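Local coordinates for protein 2,5-dihydroxypyridine 5,6-dioxygenase (Pseudomonas putida KT2440, PDB 7CN3) that uses Fe(II) and O2 to cleave the ring of 2,5-dihydroxypyridine between carbons 5 and 6, yielding N-formylmaleamate in aerobic nicotinate degradation, at residues C[71-76]-C[286-291]; C[169-174]-C[199-204]; C[229-234]-C[261-266]; C[301-306]-C[317-322]. All blocks are in the same frame, centred on the assembly; numbering follows the deposited sequence.

Overall arrangement
Contact 4 holds three ligands of the Fe(II) ion, Ser302, His318 and Asp320, and contact 3 supplies the fourth protein ligand, His265. Their centres are about 9 Å apart, on neighbouring strands 263-269 and 299-303 of one antiparallel sheet. Contact 1, its centre about 12 Å from that of contact 4, brings methionines to the bound pyridine; Thr73 and Cys76 pack on His318. Contact 2 lies outside this site, about 11 Å between centres from contact 3, which it meets where Ala204 O approaches Gly234 N. Contacts 1 and 2 are the most distant pair, with centres about 25 Å apart, and do not touch.

Contact 1 (C[71-76]-C[286-291]); sequences DMTAYC and DGMCMD. With G6C (5-oxidanyl-1H-pyridin-2-one), chain M; EDO (1,2-ethanediol), chain N.
Asp71 and Met288 meet where an Asx turn, set within the type I beta turn Asp71-Ala74, abuts the loop ahead of helix 290-294. The tight part is the carboxylate: with CG anti to its main-chain nitrogen (chi1 -167°), Asp71 brings OD2 to 3.4 Å from Met288 CA, and the two side chains cross at about a right angle. OD1 is turned back on its own segment. It accepts from Thr73 N at 2.8 Å, on the anti side of the carboxylate, and from Thr73 OG1 at 2.7 Å, above the carboxylate plane; this double grip fixes the rotation of the group. OD2 forms a salt bridge with Lys220, which also binds Gly287 O. Replacement by alanine would remove both carboxylate oxygens and would probably leave Lys220 without this counter-charge and the Asx turn without its acceptor.

The sulfur side is looser. No direct hydrogen bond joins the segments, and partly exposed Met72 only grazes Met288, SD to CE at 4.3 Å. Thr73 CG2 lies 4.1 Å from Met288 SD. Beyond this fringe the methionines turn to the bound 5-hydroxypyridin-2-one: Met288 SD is 3.9 Å from its CE2, and doubly bent Met290 brings CE to 3.2 Å from the ligand's 2-oxo oxygen, atom OH. Between the loops, one water donates to both Asp71 OD2 and Met288 O.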
loop_
_atom_site.group_PDB
_atom_site.type_symbol
_atom_site.label_atom_id
_atom_site.label_comp_id
_atom_site.label_asym_id
_atom_site.label_seq_id
_atom_site.Cartn_x
_atom_site.Cartn_y
_atom_site.Cartn_z
ATOM N N ASP C 71 9.811 -19.469 11.814
ATOM C CA ASP C 71 8.952 -20.596 11.477
ATOM C C ASP C 71 7.810 -20.733 12.485
ATOM O O ASP C 71 8.031 -20.754 13.696
ATOM C CB ASP C 71 9.758 -21.892 11.421
ATOM C CG ASP C 71 8.970 -23.040 10.774
ATOM O OD1 ASP C 71 8.089 -23.626 11.443
ATOM O OD2 ASP C 71 9.222 -23.337 9.586
ATOM N N MET C 72 6.589 -20.870 11.975
ATOM C CA MET C 72 5.431 -20.969 12.862
ATOM C C MET C 72 5.515 -22.167 13.805
ATOM O O MET C 72 4.961 -22.117 14.910
ATOM C CB MET C 72 4.140 -21.038 12.036
ATOM C CG MET C 72 3.980 -19.888 11.036
ATOM S SD MET C 72 2.732 -20.199 9.753
ATOM C CE MET C 72 2.200 -18.511 9.404
ATOM N N THR C 73 6.194 -23.247 13.408
ATOM C CA THR C 73 6.237 -24.452 14.246
ATOM C C THR C 73 7.338 -24.411 15.294
ATOM O O THR C 73 7.512 -25.390 16.026
ATOM C CB THR C 73 6.417 -25.725 13.394
ATOM O OG1 THR C 73 7.777 -25.834 12.933
ATOM C CG2 THR C 73 5.482 -25.709 12.192
ATOM N N ALA C 74 8.087 -23.315 15.381
ATOM C CA ALA C 74 9.254 -23.291 16.252
ATOM C C ALA C 74 8.842 -23.327 17.720
ATOM O O ALA C 74 9.226 -24.242 18.460
ATOM C CB ALA C 74 10.111 -22.061 15.939
ATOM N N TYR C 75 8.032 -22.350 18.153
ATOM C CA TYR C 75 7.565 -22.247 19.536
ATOM C C TYR C 75 6.091 -22.664 19.612
ATOM O O TYR C 75 5.189 -21.869 19.337
ATOM C CB TYR C 75 7.786 -20.830 20.069
ATOM C CG TYR C 75 7.948 -20.759 21.583
ATOM C CD1 TYR C 75 6.837 -20.665 22.416
ATOM C CD2 TYR C 75 9.207 -20.809 22.181
ATOM C CE1 TYR C 75 6.966 -20.592 23.804
ATOM C CE2 TYR C 75 9.348 -20.749 23.575
ATOM C CZ TYR C 75 8.222 -20.639 24.372
ATOM O OH TYR C 75 8.341 -20.583 25.741
ATOM N N CYS C 76 5.856 -23.908 20.021
ATOM C CA CYS C 76 4.511 -24.480 20.130
ATOM C C CYS C 76 4.058 -24.384 21.587
ATOM O O CYS C 76 4.086 -25.351 22.343
ATOM C CB CYS C 76 4.502 -25.929 19.625
ATOM S SG CYS C 76 4.987 -26.064 17.858
ATOM N N ASP C 286 10.242 -18.820 3.601
ATOM C CA ASP C 286 9.172 -19.071 2.636
ATOM C C ASP C 286 7.972 -19.747 3.285
ATOM O O ASP C 286 6.827 -19.465 2.922
ATOM C CB ASP C 286 9.683 -19.924 1.472
ATOM C CG ASP C 286 10.655 -19.163 0.565
ATOM O OD1 ASP C 286 10.840 -17.946 0.784
ATOM O OD2 ASP C 286 11.237 -19.781 -0.353
ATOM N N GLY C 287 8.210 -20.660 4.220
ATOM C CA GLY C 287 7.126 -21.399 4.846
ATOM C C GLY C 287 7.704 -22.441 5.787
ATOM O O GLY C 287 8.885 -22.380 6.147
ATOM N N MET C 288 6.884 -23.431 6.128
ATOM C CA MET C 288 7.348 -24.468 7.048
ATOM C C MET C 288 7.891 -25.710 6.346
ATOM O O MET C 288 8.315 -26.648 7.027
ATOM C CB MET C 288 6.215 -24.867 8.004
ATOM C CG MET C 288 5.077 -25.574 7.327
ATOM S SD MET C 288 3.787 -26.026 8.525
ATOM C CE MET C 288 3.217 -24.412 8.996
ATOM N N CYS C 289 7.875 -25.749 5.012
ATOM C CA CYS C 289 8.387 -26.873 4.224
ATOM C C CYS C 289 7.566 -28.154 4.458
ATOM O O CYS C 289 8.034 -29.144 5.046
ATOM C CB CYS C 289 9.866 -27.130 4.532
ATOM S SG CYS C 289 10.553 -28.272 3.348
ATOM N N MET C 290 6.322 -28.130 3.963
ATOM C CA MET C 290 5.473 -29.327 4.043
ATOM C C MET C 290 5.946 -30.448 3.106
ATOM O O MET C 290 5.612 -31.616 3.340
ATOM C CB MET C 290 4.012 -28.962 3.765
ATOM C CG MET C 290 3.400 -28.196 4.914
ATOM S SD MET C 290 3.421 -29.157 6.454
ATOM C CE MET C 290 2.651 -30.666 5.917
ATOM N N ASP C 291 6.740 -30.126 2.075
ATOM C CA ASP C 291 7.330 -31.159 1.224
ATOM C C ASP C 291 8.135 -32.145 2.053
ATOM O O ASP C 291 8.022 -33.367 1.889
ATOM C CB ASP C 291 8.268 -30.529 0.192
ATOM C CG ASP C 291 7.557 -30.044 -1.040
ATOM O OD1 ASP C 291 7.388 -30.842 -1.987
ATOM O OD2 ASP C 291 7.228 -28.838 -1.073
HETATM O OB G6C M . 3.742 -30.637 13.009
HETATM C CG G6C M . 3.017 -30.543 11.860
HETATM C CD1 G6C M . 2.222 -31.628 11.506
HETATM C CD2 G6C M . 3.085 -29.399 11.070
HETATM N NE1 G6C M . 1.500 -31.565 10.388
HETATM C CE2 G6C M . 2.329 -29.365 9.909
HETATM C CZ G6C M . 1.535 -30.469 9.595
HETATM O OH G6C M . 0.764 -30.463 8.475
HETATM C C1 EDO N . 6.844 -17.872 26.570
HETATM O O1 EDO N . 6.300 -17.269 25.384
HETATM C C2 EDO N . 8.315 -17.491 26.706
HETATM O O2 EDO N . 8.930 -17.403 25.411
HETATM O O HOH W 1 9.139 -26.327 9.895
#

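Contact 2 (C[169-174]-C[199-204])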
loop_
_atom_site.group_PDB
_atom_site.type_symbol
_atom_site.label_atom_id
_atom_site.label_comp_id
_atom_site.label_asym_id
_atom_site.label_seq_id
_atom_site.Cartn_x
_atom_site.Cartn_y
_atom_site.Cartn_z
ATOM N N LEU C 169 1.917 -49.258 20.178
ATOM C CA LEU C 169 0.798 -48.429 19.747
ATOM C C LEU C 169 -0.478 -48.851 20.476
ATOM O O LEU C 169 -0.509 -49.844 21.219
ATOM C CB LEU C 169 0.595 -48.517 18.231
ATOM C CG LEU C 169 1.792 -48.181 17.353
ATOM C CD1 LEU C 169 1.420 -48.350 15.882
ATOM C CD2 LEU C 169 2.236 -46.760 17.632
ATOM N N GLY C 170 -1.550 -48.096 20.234
ATOM C CA GLY C 170 -2.827 -48.401 20.846
ATOM C C GLY C 170 -3.376 -47.263 21.679
ATOM O O GLY C 170 -4.547 -46.895 21.551
ATOM N N GLN C 171 -2.525 -46.677 22.525
ATOM C CA GLN C 171 -2.993 -45.673 23.473
ATOM C C GLN C 171 -3.578 -44.464 22.774
ATOM O O GLN C 171 -4.524 -43.850 23.284
ATOM C CB GLN C 171 -1.858 -45.245 24.396
ATOM C CG GLN C 171 -2.201 -44.071 25.294
ATOM C CD GLN C 171 -1.231 -43.920 26.456
ATOM O OE1 GLN C 171 -0.271 -44.694 26.594
ATOM N NE2 GLN C 171 -1.484 -42.922 27.309
ATOM N N TYR C 172 -3.049 -44.120 21.601
ATOM C CA TYR C 172 -3.379 -42.891 20.908
ATOM C C TYR C 172 -3.962 -43.177 19.530
ATOM O O TYR C 172 -3.646 -44.197 18.909
ATOM C CB TYR C 172 -2.137 -41.997 20.779
ATOM C CG TYR C 172 -1.643 -41.509 22.117
ATOM C CD1 TYR C 172 -2.360 -40.545 22.833
ATOM C CD2 TYR C 172 -0.474 -42.014 22.682
ATOM C CE1 TYR C 172 -1.924 -40.093 24.066
ATOM C CE2 TYR C 172 -0.023 -41.565 23.922
ATOM C CZ TYR C 172 -0.759 -40.602 24.605
ATOM O OH TYR C 172 -0.336 -40.153 25.834
ATOM N N PRO C 173 -4.838 -42.309 19.042
ATOM C CA PRO C 173 -5.490 -42.550 17.753
ATOM C C PRO C 173 -4.570 -42.202 16.591
ATOM O O PRO C 173 -3.513 -41.589 16.745
ATOM C CB PRO C 173 -6.699 -41.607 17.789
ATOM C CG PRO C 173 -6.237 -40.474 18.661
ATOM C CD PRO C 173 -5.386 -41.119 19.721
ATOM N N ALA C 174 -5.002 -42.618 15.410
ATOM C CA ALA C 174 -4.316 -42.278 14.185
ATOM C C ALA C 174 -4.870 -40.965 13.642
ATOM O O ALA C 174 -6.068 -40.698 13.733
ATOM C CB ALA C 174 -4.473 -43.409 13.169
ATOM N N PRO C 199 3.350 -42.882 20.000
ATOM C CA PRO C 199 3.633 -44.107 20.760
ATOM C C PRO C 199 2.985 -44.067 22.134
ATOM O O PRO C 199 2.726 -43.001 22.693
ATOM C CB PRO C 199 5.159 -44.101 20.886
ATOM C CG PRO C 199 5.464 -42.598 20.970
ATOM C CD PRO C 199 4.509 -41.970 19.970
ATOM N N ASN C 200 2.743 -45.260 22.691
ATOM C CA ASN C 200 2.288 -45.344 24.075
ATOM C C ASN C 200 3.261 -44.597 24.983
ATOM O O ASN C 200 4.466 -44.530 24.712
ATOM C CB ASN C 200 2.163 -46.804 24.532
ATOM C CG ASN C 200 1.121 -47.595 23.739
ATOM O OD1 ASN C 200 0.332 -47.036 22.978
ATOM N ND2 ASN C 200 1.138 -48.904 23.904
ATOM N N GLU C 201 2.732 -44.035 26.069
ATOM C CA GLU C 201 3.536 -43.183 26.937
ATOM C C GLU C 201 4.746 -43.934 27.478
ATOM O O GLU C 201 4.669 -45.112 27.838
ATOM C CB GLU C 201 2.692 -42.639 28.100
ATOM C CG GLU C 201 1.887 -41.381 27.761
ATOM C CD GLU C 201 2.727 -40.234 27.204
ATOM O OE1 GLU C 201 3.613 -39.731 27.934
ATOM O OE2 GLU C 201 2.490 -39.817 26.045
ATOM N N ASP C 202 5.882 -43.246 27.496
ATOM C CA ASP C 202 7.096 -43.755 28.117
ATOM C C ASP C 202 7.514 -45.107 27.545
ATOM O O ASP C 202 8.066 -45.942 28.255
ATOM C CB ASP C 202 6.931 -43.831 29.635
ATOM C CG ASP C 202 6.322 -42.560 30.213
ATOM O OD1 ASP C 202 6.900 -41.469 30.009
ATOM O OD2 ASP C 202 5.241 -42.641 30.830
ATOM N N SER C 203 7.302 -45.324 26.242
ATOM C CA SER C 203 7.536 -46.686 25.753
ATOM C C SER C 203 8.424 -46.810 24.511
ATOM O O SER C 203 9.038 -47.859 24.321
ATOM C CB SER C 203 6.198 -47.392 25.492
ATOM O OG SER C 203 5.592 -46.873 24.320
ATOM N N ALA C 204 8.523 -45.783 23.663
ATOM C CA ALA C 204 9.367 -45.908 22.476
ATOM C C ALA C 204 10.820 -46.184 22.868
ATOM O O ALA C 204 11.314 -45.674 23.876
ATOM C CB ALA C 204 9.276 -44.649 21.618
#
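Two irregular loops, one including Gln171 and Tyr172 and the other Asn200 and Glu201, are laced together by polar side chains at one end of a strand pair: segment 169-174 leads into strand 175-177, while segment 199-204 comes after the antiparallel neighbour, strand 194-197. The carboxamide of Asn200 straddles the main chain opposite. Its OD1 accepts from Gln171 N at 2.9 Å, the N-H pointing almost straight (161°) but tilted from the carbonyl plane, while ND2 makes a weak bond of 3.3 Å to Leu169 O. A leucine in its place would put methyl groups where the amide stood and would probably leave the Gln171 N-H without its acceptor and the two loops less firmly pinned.

Gln171 bonds back in the other direction. Extended from a CG anti to the main-chain nitrogen (chi1 172°), it carries OE1 to within 3.1 Å of Glu201 N, which donates from above the amide plane in a nearly linear bond of 174°. The same side chain lies over the Tyr172 ring, CG touching one face near the rim. Pro199 O meets that ring at its edge, 3.3 Å from CE2. At the far end Tyr172 OH gives a weak bond of 2.9 Å to Glu201 OE2, the carboxylate standing almost perpendicular to the ring. Inside the second loop, Ser203 OG donates to Asn200 O at 2.6 Å. The two loops, without strand pairing between them, are thus joined by reciprocal side-chain-to-backbone bonds at the end of strands 175-177 and 194-197 of the antiparallel sheet that carries the iron ligands.

Contact 3 (C[229-234]-C[261-266]). With FE2 (Fe (II) ion), chain L.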
loop_
_atom_site.group_PDB
_atom_site.type_symbol
_atom_site.label_atom_id
_atom_site.label_comp_id
_atom_site.label_asym_id
_atom_site.label_seq_id
_atom_site.Cartn_x
_atom_site.Cartn_y
_atom_site.Cartn_z
ATOM N N LEU C 229 20.360 -40.711 17.374
ATOM C CA LEU C 229 19.485 -40.483 18.520
ATOM C C LEU C 229 19.243 -41.801 19.255
ATOM O O LEU C 229 18.687 -42.745 18.685
ATOM C CB LEU C 229 18.145 -39.884 18.082
ATOM C CG LEU C 229 18.166 -38.638 17.210
ATOM C CD1 LEU C 229 16.744 -38.072 17.022
ATOM C CD2 LEU C 229 19.083 -37.610 17.840
ATOM N N GLU C 230 19.617 -41.845 20.525
ATOM C CA GLU C 230 19.329 -42.980 21.387
ATOM C C GLU C 230 18.083 -42.673 22.200
ATOM O O GLU C 230 17.980 -41.590 22.795
ATOM C CB GLU C 230 20.530 -43.276 22.282
ATOM C CG GLU C 230 21.767 -43.652 21.431
ATOM C CD GLU C 230 23.094 -43.520 22.165
ATOM O OE1 GLU C 230 23.128 -42.960 23.284
ATOM O OE2 GLU C 230 24.110 -44.001 21.610
ATOM N N ILE C 231 17.129 -43.610 22.186
ATOM C CA ILE C 231 15.810 -43.456 22.796
ATOM C C ILE C 231 15.638 -44.518 23.870
ATOM O O ILE C 231 15.935 -45.697 23.635
ATOM C CB ILE C 231 14.670 -43.591 21.762
ATOM C CG1 ILE C 231 14.968 -42.827 20.462
ATOM C CG2 ILE C 231 13.320 -43.213 22.391
ATOM C CD1 ILE C 231 14.744 -41.406 20.533
ATOM N N GLU C 232 15.122 -44.117 25.028
ATOM C CA GLU C 232 14.771 -45.059 26.087
ATOM C C GLU C 232 13.489 -44.574 26.728
ATOM O O GLU C 232 13.381 -43.390 27.067
ATOM C CB GLU C 232 15.861 -45.184 27.161
ATOM C CG GLU C 232 17.104 -45.927 26.724
ATOM C CD GLU C 232 18.310 -45.637 27.612
ATOM O OE1 GLU C 232 18.150 -45.584 28.846
ATOM O OE2 GLU C 232 19.421 -45.467 27.067
ATOM N N LYS C 233 12.532 -45.490 26.885
ATOM C CA LYS C 233 11.243 -45.211 27.520
ATOM C C LYS C 233 10.630 -43.907 27.013
ATOM O O LYS C 233 10.170 -43.067 27.785
ATOM C CB LYS C 233 11.384 -45.200 29.040
ATOM C CG LYS C 233 11.967 -46.478 29.601
ATOM C CD LYS C 233 12.205 -46.337 31.089
ATOM C CE LYS C 233 12.732 -47.633 31.682
ATOM N NZ LYS C 233 14.178 -47.830 31.384
ATOM N N GLY C 234 10.641 -43.732 25.691
ATOM C CA GLY C 234 9.935 -42.634 25.066
ATOM C C GLY C 234 10.687 -41.315 24.969
ATOM O O GLY C 234 10.127 -40.349 24.436
ATOM N N TYR C 261 12.789 -33.657 24.919
ATOM C CA TYR C 261 13.385 -34.897 24.435
ATOM C C TYR C 261 12.376 -36.032 24.257
ATOM O O TYR C 261 12.758 -37.106 23.786
ATOM C CB TYR C 261 14.519 -35.339 25.374
ATOM C CG TYR C 261 15.597 -34.273 25.528
ATOM C CD1 TYR C 261 16.472 -34.000 24.494
ATOM C CD2 TYR C 261 15.710 -33.527 26.700
ATOM C CE1 TYR C 261 17.440 -33.022 24.614
ATOM C CE2 TYR C 261 16.674 -32.554 26.837
ATOM C CZ TYR C 261 17.538 -32.301 25.786
ATOM O OH TYR C 261 18.503 -31.324 25.890
ATOM N N GLY C 262 11.106 -35.822 24.589
ATOM C CA GLY C 262 10.127 -36.883 24.420
ATOM C C GLY C 262 9.770 -37.078 22.958
ATOM O O GLY C 262 9.656 -36.125 22.191
ATOM N N ILE C 263 9.588 -38.331 22.562
ATOM C CA ILE C 263 9.177 -38.604 21.189
ATOM C C ILE C 263 7.695 -38.295 21.044
ATOM O O ILE C 263 6.883 -38.688 21.888
ATOM C CB ILE C 263 9.479 -40.056 20.804
ATOM C CG1 ILE C 263 10.990 -40.270 20.807
ATOM C CG2 ILE C 263 8.859 -40.379 19.439
ATOM C CD1 ILE C 263 11.708 -39.506 19.741
ATOM N N SER C 264 7.334 -37.567 19.991
ATOM C CA SER C 264 5.916 -37.290 19.809
ATOM C C SER C 264 5.384 -38.104 18.618
ATOM O O SER C 264 5.439 -39.337 18.664
ATOM C CB SER C 264 5.676 -35.780 19.693
ATOM O OG SER C 264 5.931 -35.276 18.408
ATOM N N HIS C 265 4.869 -37.482 17.562
ATOM C CA HIS C 265 4.166 -38.278 16.557
ATOM C C HIS C 265 5.135 -38.978 15.600
ATOM O O HIS C 265 6.235 -38.496 15.329
ATOM C CB HIS C 265 3.154 -37.423 15.791
ATOM C CG HIS C 265 3.765 -36.373 14.926
ATOM N ND1 HIS C 265 4.263 -36.647 13.670
ATOM C CD2 HIS C 265 3.936 -35.040 15.118
ATOM C CE1 HIS C 265 4.739 -35.535 13.134
ATOM N NE2 HIS C 265 4.531 -34.544 13.982
ATOM N N ILE C 266 4.703 -40.142 15.098
ATOM C CA ILE C 266 5.481 -41.020 14.222
ATOM C C ILE C 266 4.563 -41.508 13.101
ATOM O O ILE C 266 3.385 -41.784 13.336
ATOM C CB ILE C 266 6.056 -42.222 15.003
ATOM C CG1 ILE C 266 4.927 -42.911 15.784
ATOM C CG2 ILE C 266 7.186 -41.805 15.954
ATOM C CD1 ILE C 266 5.344 -44.194 16.484
HETATM FE FE FE2 L . 5.764 -32.850 14.975
HETATM O O HOH W 2 7.190 -40.895 23.776
HETATM O O HOH W 3 4.705 -32.421 16.977
HETATM O O HOH W 4 4.904 -32.054 13.059
#
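Gly234 and Ile263 supply the single direct hydrogen bond between these segments: Ile263 N donates to Gly234 O at 2.8 Å, nearly linear at 174° and tilted only slightly from the carbonyl plane. Gly262 CA adds a CA-H...O contact to the same oxygen at 3.5 Å. A water then spans the pair, donating to Gly234 O and to Ile263 O, so that one carbonyl oxygen receives both a main-chain N-H and a water hydrogen. Arg313 also donates to Ile263 O.

The backbone of Gly234 suits a glycine. Lys233 and Gly234 both have positive phi, consistent with a type I' turn linking strands 227-232 and 235-241 of a hairpin, and at Gly234 a side chain would be jammed against the preceding carbonyl oxygen.

Apolar contact is confined to two isoleucines crossing at about a right angle. In both, CG1 is anti to the carbonyl carbon and the chain bends again at chi2, bringing the delta methyls together: Ile231 CD1 lies 3.7 Å from Ile263 CD1, while Ile231 CG2 approaches Ile263 CG1 at 4.1 Å.

Metal coordination comes farther along the second segment. His265, with CG between the main-chain N and the carbonyl carbon (chi1 67°), directs NE2 to the Fe(II) ion, 2.3 Å away. Ser302, His318 and Asp320 are the other protein ligands, and two waters complete six ligands. The hairpin turn thus packs beside the strand that carries a histidine of a mononuclear non-heme iron site, the kind built on two histidines and a carboxylate, here with a serine added.

Contact 4 (C[301-306]-C[317-322]); sequences FSTGPN and CHLDIP. With FE2 (Fe (II) ion), chain L; G6C (5-oxidanyl-1H-pyridin-2-one), chain M.
Phe301 and Ile321 cross obliquely, the isoleucine lying over one face of the ring: Ile321 CB is 4.0 Å from the centroid, 26° off the normal, in a CH-pi contact displaced toward the rim. CG2 lies on the same side of the ring, out past its rim, 3.6 Å from Phe301 CE1. Their main chains bond in both directions, Ile321 N meeting Phe301 O at 2.9 Å almost along the C=O axis.

On the opposite face Ser302, next to Asp320 in a non-hydrogen-bonded pair, points its hydroxyl at the metal. With OG anti to the main-chain nitrogen (chi1 176°), it binds the iron at 2.2 Å and donates to Leu319 O at 2.8 Å, from above that carbonyl plane; Thr303 N approaches the same oxygen within the plane. Strands 299-303 and 319-323, neighbours in the antiparallel sheet, thus present the Fe(II) site, whose other protein ligands are Asp320 OD1, His318 NE2 and His265. Asp320 OD2, not a metal ligand, forms a salt bridge with Arg293 and lies 3.1 Å from OB, the 5-hydroxyl oxygen of the substrate. The His318 ring is met at its edge by Pro305 CD, 3.7 Å from CD2, the two side chains crossing at about a right angle.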
loop_
_atom_site.group_PDB
_atom_site.type_symbol
_atom_site.label_atom_id
_atom_site.label_comp_id
_atom_site.label_asym_id
_atom_site.label_seq_id
_atom_site.Cartn_x
_atom_site.Cartn_y
_atom_site.Cartn_z
ATOM N N PHE C 301 9.300 -38.745 12.313
ATOM C CA PHE C 301 9.050 -38.676 13.749
ATOM C C PHE C 301 9.271 -37.247 14.229
ATOM O O PHE C 301 9.753 -36.377 13.496
ATOM C CB PHE C 301 9.926 -39.642 14.542
ATOM C CG PHE C 301 11.375 -39.302 14.516
ATOM C CD1 PHE C 301 12.134 -39.538 13.384
ATOM C CD2 PHE C 301 11.978 -38.741 15.625
ATOM C CE1 PHE C 301 13.479 -39.227 13.366
ATOM C CE2 PHE C 301 13.315 -38.428 15.620
ATOM C CZ PHE C 301 14.068 -38.667 14.489
ATOM N N SER C 302 8.914 -37.020 15.484
ATOM C CA SER C 302 8.821 -35.671 15.989
ATOM C C SER C 302 9.162 -35.706 17.465
ATOM O O SER C 302 9.096 -36.757 18.105
ATOM C CB SER C 302 7.407 -35.100 15.740
ATOM O OG SER C 302 7.280 -33.810 16.309
ATOM N N THR C 303 9.512 -34.542 18.005
ATOM C CA THR C 303 9.900 -34.426 19.403
ATOM C C THR C 303 9.075 -33.355 20.112
ATOM O O THR C 303 8.582 -32.409 19.499
ATOM C CB THR C 303 11.368 -34.055 19.525
ATOM O OG1 THR C 303 11.555 -32.816 18.839
ATOM C CG2 THR C 303 12.252 -35.124 18.895
ATOM N N GLY C 304 8.973 -33.488 21.431
ATOM C CA GLY C 304 8.433 -32.430 22.242
ATOM C C GLY C 304 7.006 -32.665 22.700
ATOM O O GLY C 304 6.713 -33.603 23.453
ATOM N N PRO C 305 6.090 -31.803 22.254
ATOM C CA PRO C 305 4.740 -31.786 22.832
ATOM C C PRO C 305 3.842 -32.887 22.297
ATOM O O PRO C 305 3.887 -33.259 21.123
ATOM C CB PRO C 305 4.207 -30.406 22.427
ATOM C CG PRO C 305 4.903 -30.130 21.115
ATOM C CD PRO C 305 6.294 -30.703 21.291
ATOM N N ASN C 306 3.010 -33.406 23.186
ATOM C CA ASN C 306 1.997 -34.390 22.832
ATOM C C ASN C 306 0.676 -34.022 23.480
ATOM O O ASN C 306 -0.190 -34.878 23.651
ATOM C CB ASN C 306 2.421 -35.799 23.254
ATOM C CG ASN C 306 2.651 -35.928 24.771
ATOM O OD1 ASN C 306 2.432 -34.985 25.543
ATOM N ND2 ASN C 306 3.095 -37.115 25.196
ATOM N N CYS C 317 9.444 -26.535 22.572
ATOM C CA CYS C 317 10.433 -26.934 21.574
ATOM C C CYS C 317 9.936 -28.122 20.777
ATOM O O CYS C 317 9.689 -29.194 21.329
ATOM C CB CYS C 317 11.768 -27.287 22.216
ATOM S SG CYS C 317 12.935 -27.977 21.002
ATOM N N HIS C 318 9.862 -27.958 19.472
ATOM C CA HIS C 318 9.222 -28.960 18.653
ATOM C C HIS C 318 9.968 -29.171 17.336
ATOM O O HIS C 318 10.174 -28.212 16.583
ATOM C CB HIS C 318 7.798 -28.526 18.382
ATOM C CG HIS C 318 7.126 -29.427 17.435
ATOM N ND1 HIS C 318 6.919 -29.103 16.114
ATOM C CD2 HIS C 318 6.726 -30.703 17.591
ATOM C CE1 HIS C 318 6.355 -30.129 15.512
ATOM N NE2 HIS C 318 6.232 -31.109 16.389
ATOM N N LEU C 319 10.345 -30.424 17.045
ATOM C CA LEU C 319 11.108 -30.765 15.846
ATOM C C LEU C 319 10.387 -31.830 15.025
ATOM O O LEU C 319 9.828 -32.781 15.587
ATOM C CB LEU C 319 12.519 -31.270 16.189
ATOM C CG LEU C 319 13.391 -30.455 17.155
ATOM C CD1 LEU C 319 14.664 -31.214 17.507
ATOM C CD2 LEU C 319 13.697 -29.065 16.593
ATOM N N ASP C 320 10.408 -31.657 13.692
ATOM C CA ASP C 320 9.912 -32.638 12.720
ATOM C C ASP C 320 11.086 -33.154 11.908
ATOM O O ASP C 320 11.770 -32.364 11.259
ATOM C CB ASP C 320 8.880 -32.027 11.773
ATOM C CG ASP C 320 7.479 -31.955 12.388
ATOM O OD1 ASP C 320 7.058 -32.922 13.049
ATOM O OD2 ASP C 320 6.777 -30.929 12.227
ATOM N N ILE C 321 11.320 -34.468 11.944
ATOM C CA ILE C 321 12.506 -35.064 11.326
ATOM C C ILE C 321 12.107 -36.166 10.343
ATOM O O ILE C 321 11.755 -37.276 10.775
ATOM C CB ILE C 321 13.455 -35.608 12.407
ATOM C CG1 ILE C 321 13.890 -34.467 13.343
ATOM C CG2 ILE C 321 14.677 -36.271 11.766
ATOM C CD1 ILE C 321 14.670 -34.903 14.612
ATOM N N PRO C 322 12.140 -35.919 9.028
ATOM C CA PRO C 322 11.920 -37.012 8.069
ATOM C C PRO C 322 13.194 -37.768 7.701
ATOM O O PRO C 322 14.266 -37.193 7.491
ATOM C CB PRO C 322 11.342 -36.275 6.850
ATOM C CG PRO C 322 11.969 -34.939 6.905
ATOM C CD PRO C 322 12.124 -34.597 8.366
HETATM FE FE FE2 L . 5.764 -32.850 14.975
HETATM O OB G6C M . 3.742 -30.637 13.009
HETATM C CG G6C M . 3.017 -30.543 11.860
HETATM C CD1 G6C M . 2.222 -31.628 11.506
HETATM C CD2 G6C M . 3.085 -29.399 11.070
HETATM N NE1 G6C M . 1.500 -31.565 10.388
HETATM C CE2 G6C M . 2.329 -29.365 9.909
HETATM C CZ G6C M . 1.535 -30.469 9.595
HETATM O OH G6C M . 0.764 -30.463 8.475
HETATM O O HOH W 5 11.382 -31.054 20.899
HETATM O O HOH W 3 4.705 -32.421 16.977
HETATM O O HOH W 4 4.904 -32.054 13.059
#